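Local coordinates for glutathione reductase (Bartonella henselae, PDB 3O0H), which probably catalyses the NADPH-dependent reduction of glutathione disulfide to glutathione, using a bound FAD and a redox-active cysteine pair, at residues Leu413-Glu418 and Leu447-Phe452. Numbering follows the deposited sequence.
Sequences LVVDGE and LTKDIF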
ATOM      1  N   LEU B 413       1.431 -14.733  -7.692  1.00 14.21           N
ATOM      2  CA  LEU B 413       0.042 -14.999  -8.045  1.00 13.80           C
ATOM      3  C   LEU B 413      -0.096 -16.464  -8.459  1.00 13.50           C
ATOM      4  O   LEU B 413       0.721 -17.001  -9.167  1.00 14.25           O
ATOM      5  CB  LEU B 413      -0.388 -14.062  -9.150  1.00 15.56           C
ATOM      6  CG  LEU B 413      -0.332 -12.567  -8.858  1.00 15.52           C
ATOM      7  CD1 LEU B 413      -0.677 -11.748 -10.098  1.00 15.50           C
ATOM      8  CD2 LEU B 413      -1.234 -12.230  -7.700  1.00 13.27           C
ATOM      9  N   VAL B 414      -1.152 -17.103  -7.981  1.00 13.11           N
ATOM     10  CA  VAL B 414      -1.387 -18.495  -8.204  1.00 12.89           C
ATOM     11  C   VAL B 414      -2.633 -18.542  -9.089  1.00 11.94           C
ATOM     12  O   VAL B 414      -3.687 -18.019  -8.742  1.00 13.14           O
ATOM     13  CB  VAL B 414      -1.606 -19.247  -6.911  1.00 12.59           C
ATOM     14  CG1 VAL B 414      -1.905 -20.719  -7.240  1.00 14.31           C
ATOM     15  CG2 VAL B 414      -0.385 -19.167  -5.976  1.00 13.06           C
ATOM     16  N   VAL B 415      -2.507 -19.155 -10.241  1.00 14.28           N
ATOM     17  CA  VAL B 415      -3.555 -19.002 -11.272  1.00 14.36           C
ATOM     18  C   VAL B 415      -4.096 -20.370 -11.714  1.00 15.40           C
ATOM     19  O   VAL B 415      -3.324 -21.298 -11.910  1.00 18.49           O
ATOM     20  CB  VAL B 415      -2.994 -18.151 -12.447  1.00 15.47           C
ATOM     21  CG1 VAL B 415      -3.993 -18.079 -13.614  1.00 14.42           C
ATOM     22  CG2 VAL B 415      -2.612 -16.732 -11.929  1.00 13.87           C
ATOM     23  N   ASP B 416      -5.417 -20.486 -11.860  1.00 16.69           N
ATOM     24  CA  ASP B 416      -6.016 -21.693 -12.403  1.00 18.61           C
ATOM     25  C   ASP B 416      -5.861 -21.554 -13.907  1.00 19.39           C
ATOM     26  O   ASP B 416      -6.463 -20.692 -14.518  1.00 21.27           O
ATOM     27  CB  ASP B 416      -7.483 -21.802 -11.952  1.00 19.30           C
ATOM     28  CG  ASP B 416      -8.262 -22.929 -12.665  1.00 20.94           C
ATOM     29  OD1 ASP B 416      -7.684 -23.635 -13.497  1.00 19.72           O
ATOM     30  OD2 ASP B 416      -9.467 -23.061 -12.374  1.00 23.47           O
ATOM     31  N   GLY B 417      -5.027 -22.393 -14.490  1.00 20.87           N
ATOM     32  CA  GLY B 417      -4.741 -22.371 -15.941  1.00 22.91           C
ATOM     33  C   GLY B 417      -5.916 -22.602 -16.884  1.00 24.63           C
ATOM     34  O   GLY B 417      -5.880 -22.177 -18.026  1.00 26.01           O
ATOM     35  N   GLU B 418      -6.960 -23.278 -16.424  1.00 24.41           N
ATOM     36  CA  GLU B 418      -8.106 -23.534 -17.285  1.00 26.37           C
ATOM     37  C   GLU B 418      -9.054 -22.360 -17.290  1.00 24.35           C
ATOM     38  O   GLU B 418      -9.498 -21.982 -18.335  1.00 25.65           O
ATOM     39  CB  GLU B 418      -8.873 -24.778 -16.860  1.00 27.21           C
ATOM     40  CG  GLU B 418      -8.088 -26.056 -17.084  1.00 32.12           C
ATOM     41  CD  GLU B 418      -8.759 -27.273 -16.437  1.00 37.60           C
ATOM     42  OE1 GLU B 418      -9.095 -27.224 -15.214  1.00 39.10           O
ATOM     43  OE2 GLU B 418      -8.898 -28.288 -17.153  1.00 42.58           O
ATOM     44  N   LEU B 447     -11.366 -12.051 -10.818  1.00 13.60           N
ATOM     45  CA  LEU B 447     -10.753 -11.490 -12.007  1.00 14.06           C
ATOM     46  C   LEU B 447      -9.681 -12.436 -12.523  1.00 14.31           C
ATOM     47  O   LEU B 447      -8.962 -13.091 -11.744  1.00 11.39           O
ATOM     48  CB  LEU B 447     -10.153 -10.128 -11.705  1.00 13.79           C
ATOM     49  CG  LEU B 447     -11.156  -9.005 -11.414  1.00 15.02           C
ATOM     50  CD1 LEU B 447     -10.388  -7.665 -11.267  1.00 15.35           C
ATOM     51  CD2 LEU B 447     -12.232  -8.851 -12.518  1.00 14.46           C
ATOM     52  N   THR B 448      -9.539 -12.447 -13.836  1.00 15.48           N
ATOM     53  CA  THR B 448      -8.605 -13.343 -14.482  1.00 17.40           C
ATOM     54  C   THR B 448      -7.250 -12.649 -14.575  1.00 17.33           C
ATOM     55  O   THR B 448      -7.134 -11.412 -14.456  1.00 17.68           O
ATOM     56  CB  THR B 448      -9.077 -13.760 -15.873  1.00 19.18           C
ATOM     57  OG1 THR B 448      -9.293 -12.590 -16.679  1.00 18.93           O
ATOM     58  CG2 THR B 448     -10.392 -14.566 -15.799  1.00 21.24           C
ATOM     59  N   LYS B 449      -6.225 -13.468 -14.757  1.00 17.16           N
ATOM     60  CA  LYS B 449      -4.875 -12.990 -14.855  1.00 17.56           C
ATOM     61  C   LYS B 449      -4.729 -11.993 -16.020  1.00 19.25           C
ATOM     62  O   LYS B 449      -3.945 -11.034 -15.934  1.00 18.80           O
ATOM     63  CB  LYS B 449      -3.947 -14.187 -15.044  1.00 17.76           C
ATOM     64  CG  LYS B 449      -2.462 -13.822 -15.190  1.00 18.82           C
ATOM     65  CD  LYS B 449      -1.950 -12.891 -14.058  1.00 18.08           C
ATOM     66  CE  LYS B 449      -0.376 -12.826 -14.091  1.00 18.47           C
ATOM     67  NZ  LYS B 449       0.169 -12.482 -15.432  1.00 15.38           N
ATOM     68  N   ASP B 450      -5.514 -12.198 -17.086  1.00 19.87           N
ATOM     69  CA  ASP B 450      -5.553 -11.289 -18.219  1.00 21.22           C
ATOM     70  C   ASP B 450      -5.933  -9.859 -17.856  1.00 20.27           C
ATOM     71  O   ASP B 450      -5.454  -8.923 -18.470  1.00 20.01           O
ATOM     72  CB  ASP B 450      -6.496 -11.843 -19.298  1.00 24.46           C
ATOM     73  CG  ASP B 450      -6.022 -13.166 -19.796  1.00 29.68           C
ATOM     74  OD1 ASP B 450      -5.044 -13.140 -20.564  1.00 32.91           O
ATOM     75  OD2 ASP B 450      -6.563 -14.222 -19.349  1.00 35.30           O
ATOM     76  N   ILE B 451      -6.786  -9.682 -16.869  1.00 18.78           N
ATOM     77  CA  ILE B 451      -7.215  -8.349 -16.462  1.00 17.98           C
ATOM     78  C   ILE B 451      -6.096  -7.665 -15.676  1.00 18.62           C
ATOM     79  O   ILE B 451      -5.890  -6.449 -15.819  1.00 18.89           O
ATOM     80  CB  ILE B 451      -8.464  -8.380 -15.568  1.00 17.77           C
ATOM     81  CG1 ILE B 451      -9.692  -8.952 -16.319  1.00 18.85           C
ATOM     82  CG2 ILE B 451      -8.750  -6.961 -14.957  1.00 16.92           C
ATOM     83  CD1 ILE B 451     -10.027  -8.337 -17.636  1.00 17.31           C
ATOM     84  N   PHE B 452      -5.384  -8.427 -14.842  1.00 18.08           N
ATOM     85  CA  PHE B 452      -4.185  -7.908 -14.185  1.00 18.69           C
ATOM     86  C   PHE B 452      -3.219  -7.371 -15.237  1.00 20.01           C
ATOM     87  O   PHE B 452      -2.690  -6.251 -15.108  1.00 20.92           O
ATOM     88  CB  PHE B 452      -3.474  -8.997 -13.351  1.00 19.39           C
ATOM     89  CG  PHE B 452      -4.098  -9.266 -11.992  1.00 16.60           C
ATOM     90  CD1 PHE B 452      -5.339  -9.872 -11.866  1.00 17.09           C
ATOM     91  CD2 PHE B 452      -3.406  -8.965 -10.829  1.00 14.96           C
ATOM     92  CE1 PHE B 452      -5.910 -10.149 -10.614  1.00 16.63           C
ATOM     93  CE2 PHE B 452      -3.985  -9.224  -9.551  1.00 15.87           C
ATOM     94  CZ  PHE B 452      -5.234  -9.816  -9.450  1.00 13.46           C
TER
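The ring of Phe-452 meets Leu-413 obliquely: methyl CD1 of Leu-413 approaches the CD2-CE2 bond of the ring, 4.0 Å from CD2 and 4.2 Å from CE2 of Phe-452. At the ring edge, in its plane, sits Thr-448 O, the carbonyl that accepts the backbone N-H of Ile-451 (N to O 3.0 Å) in the first turn of the helix. The same methyl, Leu-413 CD1, also touches Lys-449 CE, at 4.1 Å, the leucine and lysine side chains running about at right angles. Leu-413 CG stands beside the backbone N (chi1 -60°), and the extended end of the side chain carries CD1 to the helix. Strand 409-416 belongs to the antiparallel sheet of the dimerisation domain, and helix 449-454 packs across one of its faces; Phe-452 also touches Ile-441 of the second subunit, bringing this layer up to the dimer interface. Two residues along the strand, Val-415 CG1 rests 4.1 Å from Lys-449 CB. The lysine leaves the helix with CG anti to the backbone N (chi1 179°), then bends at chi2 and chi4, a course that has CB against Val-415 and CE against Leu-413. Its NZ makes a hydrogen bond to Met-469 O and a salt bridge to Asp-453 OD1, and the lysine has a cation-pi contact with Tyr-391. Where the strand ends, Asp-416 OD1 accepts the Glu-418 N-H (N to OD1 3.0 Å), which comes in 45° out of the carboxylate plane, forming an Asx turn.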